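Local structure of putative cell filamentation protein (4N67) at residues His39-Glu44 with Cys68-Thr73; Lys56-Tyr61 with Lys119-Leu124; Tyr61-His66 with His153-Gly158; Thr80-Phe85 with Gln112-Leu117. The protein probably transfers AMP from ATP to host target proteins, as a Fic-domain effector of the VirB-translocated Bep family, and binds ADP with magnesium. The protein carries 2 engineered substitutions. All coordinates share one frame; numbering follows the deposited sequence.

Contact 1 of 4, residues His39-Glu44 with Cys68-Thr73. Engineered in segment 68-73: K72 (natural residue Asn).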
# COMPACT_ATOMS: atom_id res chain seq x y z
N HIS A 39 -1.83 -13.17 -9.28
CA HIS A 39 -3.13 -13.46 -9.85
C HIS A 39 -4.25 -13.33 -8.83
O HIS A 39 -5.31 -12.71 -9.08
CB HIS A 39 -3.07 -14.90 -10.43
CG HIS A 39 -4.30 -15.34 -11.15
ND1 HIS A 39 -5.46 -15.74 -10.51
CD2 HIS A 39 -4.54 -15.51 -12.47
CE1 HIS A 39 -6.35 -16.12 -11.40
NE2 HIS A 39 -5.82 -15.99 -12.60
N GLU A 40 -4.01 -13.82 -7.62
CA GLU A 40 -5.01 -13.74 -6.58
C GLU A 40 -5.22 -12.33 -6.10
O GLU A 40 -6.36 -11.93 -5.94
CB GLU A 40 -4.66 -14.69 -5.47
CG GLU A 40 -4.82 -16.06 -6.11
CD GLU A 40 -6.26 -16.30 -6.68
OE1 GLU A 40 -6.97 -16.79 -5.81
OE2 GLU A 40 -6.74 -16.00 -7.91
N THR A 41 -4.15 -11.59 -5.88
CA THR A 41 -4.33 -10.19 -5.41
C THR A 41 -5.01 -9.33 -6.48
O THR A 41 -5.78 -8.42 -6.15
CB THR A 41 -3.00 -9.51 -5.01
OG1 THR A 41 -2.08 -9.53 -6.12
CG2 THR A 41 -2.35 -10.25 -3.90
N ALA A 42 -4.77 -9.60 -7.77
CA ALA A 42 -5.46 -8.88 -8.83
C ALA A 42 -6.95 -9.16 -8.76
O ALA A 42 -7.80 -8.24 -8.87
CB ALA A 42 -4.90 -9.24 -10.19
N ARG A 43 -7.32 -10.43 -8.58
CA ARG A 43 -8.71 -10.81 -8.49
C ARG A 43 -9.38 -10.24 -7.25
O ARG A 43 -10.52 -9.75 -7.30
CB ARG A 43 -8.79 -12.35 -8.55
CG ARG A 43 -10.20 -12.91 -8.60
CD ARG A 43 -10.16 -14.42 -8.82
NE ARG A 43 -9.59 -15.04 -7.64
CZ ARG A 43 -10.26 -15.30 -6.53
NH1 ARG A 43 -11.55 -15.05 -6.42
NH2 ARG A 43 -9.61 -15.86 -5.51
N GLU A 44 -8.68 -10.28 -6.11
CA GLU A 44 -9.23 -9.70 -4.90
C GLU A 44 -9.42 -8.21 -5.05
O GLU A 44 -10.39 -7.67 -4.52
CB GLU A 44 -8.31 -9.94 -3.72
CG GLU A 44 -8.13 -11.41 -3.33
CD GLU A 44 -9.33 -12.06 -2.73
OE1 GLU A 44 -10.42 -11.46 -2.53
OE2 GLU A 44 -9.18 -13.27 -2.44
N CYS A 68 -7.83 -8.12 2.91
CA CYS A 68 -8.68 -8.59 1.81
C CYS A 68 -7.81 -9.09 0.66
O CYS A 68 -8.05 -10.16 0.10
CB CYS A 68 -9.63 -7.49 1.35
SG CYS A 68 -10.92 -7.08 2.55
N LEU A 69 -6.78 -8.33 0.33
CA LEU A 69 -5.94 -8.71 -0.81
C LEU A 69 -5.10 -9.95 -0.54
O LEU A 69 -4.87 -10.73 -1.46
CB LEU A 69 -5.01 -7.55 -1.26
CG LEU A 69 -5.71 -6.28 -1.73
CD1 LEU A 69 -4.69 -5.21 -2.11
CD2 LEU A 69 -6.69 -6.51 -2.87
N PHE A 70 -4.66 -10.15 0.70
CA PHE A 70 -3.64 -11.14 0.99
C PHE A 70 -4.03 -12.28 1.91
O PHE A 70 -3.22 -13.20 2.09
CB PHE A 70 -2.37 -10.48 1.52
CG PHE A 70 -1.64 -9.68 0.50
CD1 PHE A 70 -0.76 -10.32 -0.35
CD2 PHE A 70 -1.84 -8.32 0.35
CE1 PHE A 70 -0.08 -9.60 -1.33
CE2 PHE A 70 -1.18 -7.61 -0.64
CZ PHE A 70 -0.32 -8.26 -1.49
N HIS A 71 -5.21 -12.28 2.48
CA HIS A 71 -5.50 -13.31 3.48
C HIS A 71 -5.52 -14.73 2.97
O HIS A 71 -5.28 -15.65 3.74
CB HIS A 71 -6.75 -13.03 4.31
CG HIS A 71 -8.00 -13.38 3.63
ND1 HIS A 71 -8.64 -12.56 2.71
CD2 HIS A 71 -8.80 -14.46 3.79
CE1 HIS A 71 -9.75 -13.15 2.31
NE2 HIS A 71 -9.87 -14.29 2.96
N LYS A 72 -5.79 -14.94 1.68
CA LYS A 72 -5.73 -16.30 1.15
C LYS A 72 -4.29 -16.73 0.86
O LYS A 72 -4.03 -17.91 0.65
CB LYS A 72 -6.60 -16.46 -0.09
CG LYS A 72 -8.06 -16.22 0.28
CD LYS A 72 -9.02 -16.31 -0.88
CE LYS A 72 -10.32 -15.58 -0.54
NZ LYS A 72 -11.08 -15.06 -1.71
N THR A 73 -3.35 -15.79 0.90
CA THR A 73 -1.94 -16.08 0.61
C THR A 73 -1.10 -16.14 1.88
O THR A 73 -0.30 -17.06 2.05
CB THR A 73 -1.38 -14.99 -0.35
OG1 THR A 73 -2.14 -15.03 -1.59
CG2 THR A 73 0.13 -15.15 -0.59
O HOH W 1 -6.97 -12.96 -0.14
O HOH W 2 -10.91 -11.10 0.19

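Contact 2 of 4, residues Lys56-Tyr61 with Lys119-Leu124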
# COMPACT_ATOMS: atom_id res chain seq x y z
N LYS A 56 -14.03 6.77 7.21
CA LYS A 56 -12.70 7.03 7.77
C LYS A 56 -11.62 6.30 6.97
O LYS A 56 -11.63 5.07 6.84
CB LYS A 56 -12.56 6.52 9.20
CG LYS A 56 -13.30 7.26 10.26
CD LYS A 56 -12.83 6.72 11.61
CE LYS A 56 -13.78 7.09 12.71
NZ LYS A 56 -13.92 8.56 12.82
N PHE A 57 -10.66 7.07 6.47
CA PHE A 57 -9.52 6.51 5.74
C PHE A 57 -8.36 6.47 6.70
O PHE A 57 -7.56 7.41 6.82
CB PHE A 57 -9.24 7.34 4.48
CG PHE A 57 -10.27 7.11 3.41
CD1 PHE A 57 -11.43 7.86 3.36
CD2 PHE A 57 -10.06 6.13 2.45
CE1 PHE A 57 -12.37 7.61 2.38
CE2 PHE A 57 -11.00 5.87 1.50
CZ PHE A 57 -12.15 6.61 1.45
N ASP A 58 -8.29 5.40 7.49
CA ASP A 58 -7.35 5.31 8.59
C ASP A 58 -6.47 4.06 8.50
O ASP A 58 -6.55 3.27 7.55
CB ASP A 58 -8.10 5.39 9.93
CG ASP A 58 -9.16 4.28 10.13
OD1 ASP A 58 -9.24 3.37 9.30
OD2 ASP A 58 -9.88 4.37 11.17
N ALA A 59 -5.59 3.89 9.48
CA ALA A 59 -4.70 2.72 9.47
C ALA A 59 -5.48 1.40 9.49
O ALA A 59 -5.08 0.41 8.88
CB ALA A 59 -3.73 2.80 10.62
N ALA A 60 -6.59 1.40 10.21
CA ALA A 60 -7.45 0.21 10.24
C ALA A 60 -7.96 -0.13 8.87
O ALA A 60 -8.02 -1.30 8.50
CB ALA A 60 -8.61 0.39 11.18
N TYR A 61 -8.33 0.88 8.10
CA TYR A 61 -8.78 0.60 6.75
C TYR A 61 -7.64 0.04 5.90
O TYR A 61 -7.84 -0.88 5.09
CB TYR A 61 -9.42 1.86 6.14
CG TYR A 61 -10.05 1.62 4.78
CD1 TYR A 61 -11.04 0.68 4.59
CD2 TYR A 61 -9.64 2.37 3.68
CE1 TYR A 61 -11.61 0.47 3.34
CE2 TYR A 61 -10.19 2.19 2.43
CZ TYR A 61 -11.18 1.25 2.26
OH TYR A 61 -11.74 1.10 1.01
N LYS A 119 -0.18 10.10 11.91
CA LYS A 119 -0.04 11.44 11.33
C LYS A 119 -0.81 11.58 10.03
O LYS A 119 -1.44 12.61 9.79
CB LYS A 119 1.44 11.82 11.15
N LEU A 120 -0.76 10.54 9.19
CA LEU A 120 -1.51 10.55 7.94
C LEU A 120 -3.01 10.59 8.18
O LEU A 120 -3.71 11.37 7.54
CB LEU A 120 -1.10 9.34 7.08
CG LEU A 120 -1.84 9.27 5.75
CD1 LEU A 120 -1.69 10.53 4.88
CD2 LEU A 120 -1.36 8.03 5.03
N GLU A 121 -3.49 9.77 9.12
CA GLU A 121 -4.91 9.78 9.53
C GLU A 121 -5.36 11.17 9.91
O GLU A 121 -6.39 11.65 9.47
CB GLU A 121 -5.14 8.93 10.77
CG GLU A 121 -5.08 7.47 10.56
CD GLU A 121 -5.39 6.69 11.83
OE1 GLU A 121 -5.64 7.27 12.91
OE2 GLU A 121 -5.37 5.46 11.74
N GLN A 122 -4.58 11.81 10.76
CA GLN A 122 -4.91 13.15 11.21
C GLN A 122 -4.92 14.16 10.07
O GLN A 122 -5.78 15.06 10.03
CB GLN A 122 -3.95 13.59 12.29
CG GLN A 122 -4.10 12.77 13.56
CD GLN A 122 -2.99 13.05 14.55
OE1 GLN A 122 -1.85 13.28 14.16
NE2 GLN A 122 -3.32 13.05 15.84
N ARG A 123 -3.97 14.03 9.14
CA ARG A 123 -3.92 14.93 8.00
C ARG A 123 -5.17 14.72 7.11
O ARG A 123 -5.81 15.71 6.66
CB ARG A 123 -2.60 14.75 7.21
CG ARG A 123 -1.40 15.43 7.87
CD ARG A 123 -0.14 15.44 7.01
NE ARG A 123 0.61 14.20 7.15
CZ ARG A 123 0.88 13.31 6.18
NH1 ARG A 123 0.50 13.47 4.91
NH2 ARG A 123 1.57 12.23 6.50
N LEU A 124 -5.55 13.45 6.89
CA LEU A 124 -6.73 13.19 6.07
C LEU A 124 -7.98 13.73 6.73
O LEU A 124 -8.83 14.33 6.06
CB LEU A 124 -6.89 11.70 5.73
CG LEU A 124 -5.86 11.22 4.72
CD1 LEU A 124 -5.87 9.70 4.70
CD2 LEU A 124 -6.14 11.81 3.36
O HOH W 3 -8.39 9.45 8.87
O HOH W 4 -6.97 3.28 12.57

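Contact 3 of 4, residues Tyr61-His66 with His153-Gly158. With ADP (adenosine-5'-diphosphate), chain B.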
# COMPACT_ATOMS: atom_id res chain seq x y z
N TYR A 61 -8.33 0.88 8.10
CA TYR A 61 -8.78 0.60 6.75
C TYR A 61 -7.64 0.04 5.90
O TYR A 61 -7.84 -0.88 5.09
CB TYR A 61 -9.42 1.86 6.14
CG TYR A 61 -10.05 1.62 4.78
CD1 TYR A 61 -11.04 0.68 4.59
CD2 TYR A 61 -9.64 2.37 3.68
CE1 TYR A 61 -11.61 0.47 3.34
CE2 TYR A 61 -10.19 2.19 2.43
CZ TYR A 61 -11.18 1.25 2.26
OH TYR A 61 -11.74 1.10 1.01
N LEU A 62 -6.44 0.61 6.02
CA LEU A 62 -5.28 0.12 5.28
C LEU A 62 -5.03 -1.34 5.63
O LEU A 62 -4.80 -2.17 4.73
CB LEU A 62 -4.06 0.98 5.56
CG LEU A 62 -2.87 0.73 4.68
CD1 LEU A 62 -3.04 1.38 3.33
CD2 LEU A 62 -1.62 1.27 5.35
N ARG A 63 -5.14 -1.68 6.92
CA ARG A 63 -5.00 -3.07 7.32
C ARG A 63 -6.08 -3.97 6.72
O ARG A 63 -5.82 -5.10 6.30
CB ARG A 63 -4.98 -3.17 8.84
CG ARG A 63 -3.72 -2.60 9.48
CD ARG A 63 -3.75 -2.77 11.00
NE ARG A 63 -2.45 -2.49 11.60
CZ ARG A 63 -2.03 -1.32 12.07
NH1 ARG A 63 -2.82 -0.26 12.12
NH2 ARG A 63 -0.80 -1.24 12.59
N THR A 64 -7.30 -3.47 6.68
CA THR A 64 -8.40 -4.21 6.05
C THR A 64 -8.13 -4.47 4.57
O THR A 64 -8.35 -5.59 4.09
CB THR A 64 -9.72 -3.48 6.23
OG1 THR A 64 -10.11 -3.61 7.61
CG2 THR A 64 -10.79 -4.05 5.37
N ILE A 65 -7.66 -3.47 3.83
CA ILE A 65 -7.31 -3.70 2.46
C ILE A 65 -6.26 -4.78 2.31
O ILE A 65 -6.41 -5.71 1.51
CB ILE A 65 -6.81 -2.41 1.77
CG1 ILE A 65 -7.93 -1.36 1.72
CG2 ILE A 65 -6.28 -2.69 0.38
CD1 ILE A 65 -7.43 0.01 1.33
N HIS A 66 -5.19 -4.70 3.10
CA HIS A 66 -4.13 -5.69 3.01
C HIS A 66 -4.70 -7.07 3.33
O HIS A 66 -4.39 -8.06 2.68
CB HIS A 66 -3.00 -5.38 3.97
CG HIS A 66 -1.78 -6.20 3.75
ND1 HIS A 66 -1.55 -7.40 4.40
CD2 HIS A 66 -0.72 -6.00 2.95
CE1 HIS A 66 -0.39 -7.89 4.01
NE2 HIS A 66 0.13 -7.06 3.12
N HIS A 153 5.48 2.08 4.67
CA HIS A 153 5.70 0.71 4.21
C HIS A 153 5.30 -0.31 5.27
O HIS A 153 6.14 -1.06 5.76
CB HIS A 153 7.18 0.55 3.83
CG HIS A 153 7.48 -0.68 3.04
ND1 HIS A 153 7.33 -0.73 1.67
CD2 HIS A 153 8.02 -1.87 3.40
CE1 HIS A 153 7.73 -1.91 1.23
NE2 HIS A 153 8.16 -2.62 2.25
N PRO A 154 4.02 -0.30 5.69
CA PRO A 154 3.69 -0.96 6.95
C PRO A 154 3.74 -2.46 7.00
O PRO A 154 3.74 -3.00 8.10
CB PRO A 154 2.25 -0.48 7.24
CG PRO A 154 2.09 0.72 6.39
CD PRO A 154 2.89 0.47 5.17
N PHE A 155 3.76 -3.12 5.84
CA PHE A 155 3.66 -4.57 5.77
C PHE A 155 4.96 -5.23 5.31
O PHE A 155 5.77 -4.63 4.63
CB PHE A 155 2.47 -4.96 4.86
CG PHE A 155 1.17 -4.30 5.26
CD1 PHE A 155 0.41 -4.79 6.32
CD2 PHE A 155 0.73 -3.16 4.62
CE1 PHE A 155 -0.74 -4.16 6.71
CE2 PHE A 155 -0.43 -2.52 5.04
CZ PHE A 155 -1.16 -3.03 6.09
N ARG A 156 5.10 -6.49 5.65
CA ARG A 156 6.30 -7.22 5.21
C ARG A 156 6.38 -7.31 3.67
O ARG A 156 7.48 -7.27 3.11
CB ARG A 156 6.32 -8.60 5.86
CG ARG A 156 7.39 -9.53 5.33
CD ARG A 156 8.81 -9.03 5.62
NE ARG A 156 9.80 -9.96 5.06
CZ ARG A 156 10.10 -10.07 3.77
NH1 ARG A 156 9.51 -9.34 2.85
NH2 ARG A 156 10.99 -11.01 3.39
N LYS A 157 5.23 -7.43 3.03
CA LYS A 157 5.11 -7.46 1.58
C LYS A 157 3.69 -7.06 1.21
O LYS A 157 2.79 -7.14 2.07
CB LYS A 157 5.40 -8.87 1.05
CG LYS A 157 5.61 -8.94 -0.45
CD LYS A 157 5.94 -10.35 -0.88
CE LYS A 157 5.93 -10.45 -2.41
NZ LYS A 157 5.07 -11.57 -2.89
N GLY A 158 3.50 -6.62 -0.03
CA GLY A 158 2.17 -6.25 -0.52
C GLY A 158 1.83 -4.80 -0.27
O GLY A 158 0.67 -4.40 -0.38
PB ADP B . 6.35 -4.91 -1.50
O1B ADP B . 7.75 -5.34 -1.04
O2B ADP B . 5.66 -4.16 -0.40
O3B ADP B . 5.49 -6.05 -2.05
PA ADP B . 6.09 -3.02 -3.74
O1A ADP B . 6.58 -3.31 -5.17
O2A ADP B . 4.62 -3.23 -3.48
O3A ADP B . 6.91 -3.99 -2.69
O5' ADP B . 6.59 -1.56 -3.36
C5' ADP B . 6.00 -0.82 -2.28
C4' ADP B . 6.08 0.66 -2.63
O4' ADP B . 7.45 1.10 -2.52
C3' ADP B . 5.60 0.97 -4.04
O3' ADP B . 4.75 2.14 -4.04
C2' ADP B . 6.89 1.24 -4.80
O2' ADP B . 6.75 2.12 -5.92
C1' ADP B . 7.76 1.83 -3.73
N9 ADP B . 9.21 1.74 -3.97
C8 ADP B . 9.88 0.89 -4.78
N7 ADP B . 11.21 1.16 -4.66
C5 ADP B . 11.38 2.16 -3.79
C6 ADP B . 12.50 2.93 -3.23
N6 ADP B . 13.77 2.59 -3.62
N1 ADP B . 12.27 3.90 -2.33
C2 ADP B . 10.99 4.19 -1.96
N3 ADP B . 9.92 3.53 -2.45
C4 ADP B . 10.04 2.54 -3.33

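Contact 4 of 4, residues Thr80-Phe85 with Gln112-Leu117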
# COMPACT_ATOMS: atom_id res chain seq x y z
N THR A 80 0.79 -5.48 10.53
CA THR A 80 1.95 -4.66 10.18
C THR A 80 3.24 -5.29 10.73
O THR A 80 3.21 -6.04 11.71
CB THR A 80 1.78 -3.19 10.62
OG1 THR A 80 1.44 -3.13 12.01
CG2 THR A 80 0.71 -2.50 9.79
N ARG A 81 4.35 -4.96 10.11
CA ARG A 81 5.61 -5.67 10.32
C ARG A 81 6.36 -5.28 11.58
O ARG A 81 7.35 -5.92 11.92
CB ARG A 81 6.52 -5.52 9.08
CG ARG A 81 6.95 -4.09 8.79
CD ARG A 81 7.82 -3.95 7.54
NE ARG A 81 7.90 -2.54 7.17
CZ ARG A 81 8.67 -1.64 7.75
NH1 ARG A 81 8.57 -0.38 7.38
NH2 ARG A 81 9.61 -2.00 8.63
N ASP A 82 5.86 -4.26 12.26
CA ASP A 82 6.37 -3.89 13.56
C ASP A 82 5.86 -4.84 14.64
O ASP A 82 6.48 -4.94 15.70
CB ASP A 82 6.01 -2.44 13.90
CG ASP A 82 4.52 -2.17 13.87
OD1 ASP A 82 3.79 -2.68 12.97
OD2 ASP A 82 4.05 -1.42 14.71
N GLN A 83 4.75 -5.51 14.36
CA GLN A 83 4.03 -6.32 15.36
C GLN A 83 4.46 -7.76 15.26
O GLN A 83 4.51 -8.31 14.17
CB GLN A 83 2.52 -6.21 15.12
CG GLN A 83 2.01 -4.79 15.33
CD GLN A 83 0.50 -4.68 15.21
OE1 GLN A 83 -0.21 -5.68 15.20
NE2 GLN A 83 0.01 -3.45 15.14
N PRO A 84 4.75 -8.40 16.39
CA PRO A 84 5.07 -9.83 16.32
C PRO A 84 3.86 -10.60 15.82
O PRO A 84 2.72 -10.29 16.21
CB PRO A 84 5.38 -10.20 17.77
CG PRO A 84 5.74 -8.91 18.42
CD PRO A 84 4.85 -7.91 17.77
N PHE A 85 4.10 -11.57 14.94
CA PHE A 85 3.01 -12.40 14.39
C PHE A 85 3.40 -13.84 14.58
O PHE A 85 4.45 -14.26 14.13
CB PHE A 85 2.77 -12.17 12.90
CG PHE A 85 1.75 -13.11 12.35
CD1 PHE A 85 0.39 -12.92 12.62
CD2 PHE A 85 2.13 -14.29 11.70
CE1 PHE A 85 -0.57 -13.81 12.19
CE2 PHE A 85 1.16 -15.18 11.30
CZ PHE A 85 -0.19 -14.96 11.55
N GLN A 112 7.88 3.94 14.27
CA GLN A 112 7.66 4.97 13.27
C GLN A 112 6.48 4.61 12.36
O GLN A 112 5.82 5.49 11.81
CB GLN A 112 8.88 5.17 12.39
CG GLN A 112 10.00 5.81 13.16
CD GLN A 112 11.27 5.97 12.35
OE1 GLN A 112 11.38 5.47 11.22
NE2 GLN A 112 12.24 6.68 12.93
N ILE A 113 6.26 3.32 12.15
CA ILE A 113 5.19 2.87 11.25
C ILE A 113 3.88 3.36 11.82
O ILE A 113 3.11 3.98 11.11
CB ILE A 113 5.17 1.34 11.08
CG1 ILE A 113 6.45 0.84 10.38
CG2 ILE A 113 3.92 0.90 10.34
CD1 ILE A 113 6.56 -0.68 10.36
N GLN A 114 3.64 3.09 13.09
CA GLN A 114 2.36 3.52 13.71
C GLN A 114 2.25 5.04 13.78
O GLN A 114 1.16 5.60 13.51
CB GLN A 114 2.23 2.95 15.12
CG GLN A 114 2.16 1.42 15.20
CD GLN A 114 1.19 0.79 14.22
OE1 GLN A 114 0.05 1.26 14.01
NE2 GLN A 114 1.62 -0.30 13.62
N ARG A 115 3.35 5.70 14.13
CA ARG A 115 3.36 7.15 14.25
C ARG A 115 3.07 7.82 12.91
O ARG A 115 2.31 8.79 12.84
CB ARG A 115 4.70 7.66 14.85
CG ARG A 115 4.83 7.51 16.36
CD ARG A 115 6.18 8.03 16.90
NE ARG A 115 7.11 6.90 17.08
CZ ARG A 115 8.34 6.79 16.59
NH1 ARG A 115 9.03 5.68 16.82
NH2 ARG A 115 8.91 7.76 15.89
N GLU A 116 3.68 7.31 11.84
CA GLU A 116 3.42 7.87 10.53
C GLU A 116 2.00 7.61 10.04
O GLU A 116 1.42 8.48 9.41
CB GLU A 116 4.44 7.36 9.51
CG GLU A 116 5.84 7.91 9.81
CD GLU A 116 6.93 7.40 8.89
OE1 GLU A 116 6.62 7.01 7.75
OE2 GLU A 116 8.12 7.44 9.31
N LEU A 117 1.45 6.44 10.30
CA LEU A 117 0.07 6.18 9.91
C LEU A 117 -0.88 7.06 10.71
O LEU A 117 -1.86 7.56 10.14
CB LEU A 117 -0.29 4.71 10.11
CG LEU A 117 0.45 3.78 9.17
CD1 LEU A 117 0.15 2.34 9.51
CD2 LEU A 117 0.15 4.08 7.71

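Contact 1 of 4, residues His39-Glu44 with Cys68-Thr73
T41 turns its methyl onto F70 where helix 30-48 packs against the end of helix 59-70 and the turn after it, at the edge of the Fic domain. CG2 sits over one face of the F70 ring, 3.9 Å from its centroid and 28° off the ring normal, a CH-pi contact. The threonine torsion explains this: OG1 lies between the backbone N and the carbonyl carbon (chi1 58°), where it bonds to C37 O of its own helix, and the methyl is left to face the neighbour. The same CG2 also rests 3.5 Å from L69 O. Next comes R43, gripped side-on within its helix: NH2 bonds to E40 OE1 at 2.8 Å and NE to E40 OE2, and H39 ND1 adds a further bond to OE2. Its NH2 is 4.2 Å from NZ of K72, an engineered residue, yet each cation has its own carboxylate. E44 follows, pointing into the contact. Its CB meets L69 CD2 at 3.9 Å, and a bend at chi2 (-70°) turns its carboxylate toward C68 O and K72. One water bonds to E44 OE1 at 2.8 Å and to C68 O; a second accepts from K72 N, bonds to C68 O and reaches E44 OE2 only weakly. The engineered lysine runs extended along the gap, and its NZ takes the syn lone pair of E44 OE2 in a 2.7 Å salt bridge.

Contact 2 of 4, residues Lys56-Tyr61 with Lys119-Leu124
E121 OE2 is held by two donors: A59 N, at 2.8 Å in a nearly straight bond (N-H...O 169°), and a water, also at 2.8 Å. The amide approaches on the anti side of the carboxylate, slightly out of its plane, and the same water accepts from A60 N. At this point helix 59-70 begins, with D58 as its N-cap. The aspartate CG lies between its backbone N and carbonyl carbon (chi1 59°), which brings OD1 to Y61 N at 2.9 Å. All three of the first N-H groups of the helix are thus satisfied: A59 by a glutamate from another helix, A60 by water and Y61 by the cap itself. D58 OD2 and E121 OE2 are only 4.7 Å apart, but the helix N-terminus would be expected to ease the like charges. E121 can reach this far because its chain runs extended beyond CG, alongside the D58 backbone, with OE2 3.3 Å from D58 CB and against A59 CB. One turn on, L124 presses its CD1 branch on F57, 3.5 Å from F57 O and 4.1 Å from F57 CB. F57 O and E121 O are further joined through a second water. The F57 ring itself leads off from this contact to K169, L170 and A173 of helix 164-174, whereas L120 and L124 turn to V145 of helix 135-152. The start of helix 59-70 is therefore docked between helix 112-126 and helix 164-174, in the helical bundle of the Fic fold.

Contact 3 of 4, residues Tyr61-His66 with His153-Gly158
The Fic motif loop, which starts at H153 and reads HPFRKGNGR, rests on helix 59-70 through F155 stacked on H66. K157 stands where the canonical motif has an acidic residue. The two rings form an offset stack, their centroids 3.9 Å apart and planes only 8° from parallel, with H66 CG over the middle of the F155 ring; the closest atoms are H66 CD2 and F155 CG, at 3.4 Å. H66 CB adds a CH-pi contact on the same face, while P154 CB lies against the opposite face near the rim, so the phenyl ring is held flat between them. L62 fills the corner: its CD2 branch meets P154 CG at 3.9 Å and F155 CE2 at 4.0 Å. R63 brings CA to the edge of the F155 ring and sends its guanidinium elsewhere, to T80 OG1.

H66 is fixed at both nitrogens. With CG anti to the backbone N (chi1 -169°) the imidazole extends into the loop, where NE2 donates to K157 O at 2.9 Å, in the ring plane and in the carbonyl plane. ND1 bonds to G78 N, a pattern consistent with a neutral ring protonated on NE2. This buried histidine thus holds the carbonyl end of the K157-G158 peptide, whose N-H binds the phosphate, and N159 and G160 continue the grip on ADP. G158 has positive phi, 89°, and its backbone N gives a bond to O3B of the ADP beta-phosphate at 2.9 Å.

Contact 4 of 4, residues Thr80-Phe85 with Gln112-Leu117
I113 and R81 make the tight half of this contact: the CD1 tip of the isoleucine lies over the centre of one face of the R81 guanidinium, 3.5 Å from CZ. CD1 also touches D82 CB at 4.0 Å. The arginine is largely locked in place, because its nitrogens bond to backbone carbonyls outside the two segments, NE to H153 O, NH1 to A108 O and NH2 to M95 O, so a buried charge is matched by peptide oxygens while a methyl covers one face.

The other half, around D82 and Q114, is polar and partly exposed, held by hydrogen bonds rather than by packing. Q114 bends at chi2 (-47°) and offers NE2 to D82 OD2, 2.9 Å away with an N-H...O angle of 163°; the amide and carboxylate planes are turned 20° apart, and the donor comes on the syn side but tilted out of the carboxylate plane. D82 OD1 takes a short bond of 2.6 Å from T80 OG1 on its syn lone pair. The Q114 amide is fixed from the other end too, since OE1 accepts from R63 NH2.

T80 to Q83 is a type I beta turn, closed by Q83 N to T80 O at 3.1 Å, and it leads into the small hairpin of strands 85-86 and 92-93, consistent with the flap that in Fic enzymes lies beside the active site.

Overall arrangement
Contact 3 lies closest to the centre of the chain and carries the ADP-binding loop; the centres of the other three lie about 10 to 13 Å from its own. Contact 1 reaches it through F70, whose CZ is 3.3 Å from G158 CA and whose side chain comes within about 5 Å of the magnesium ion. Contact 4 adjoins the start of the loop: R81 NE is 2.7 Å from H153 O and R81 N is 2.9 Å from P154 O, both probable hydrogen bonds. Contact 2 continues helix 59-70 from contact 3 through the shared Y61, and meets contact 4 where A59 CB touches L117 CB at 4.0 Å. Centres of contacts 1 and 2 are about 23 Å apart.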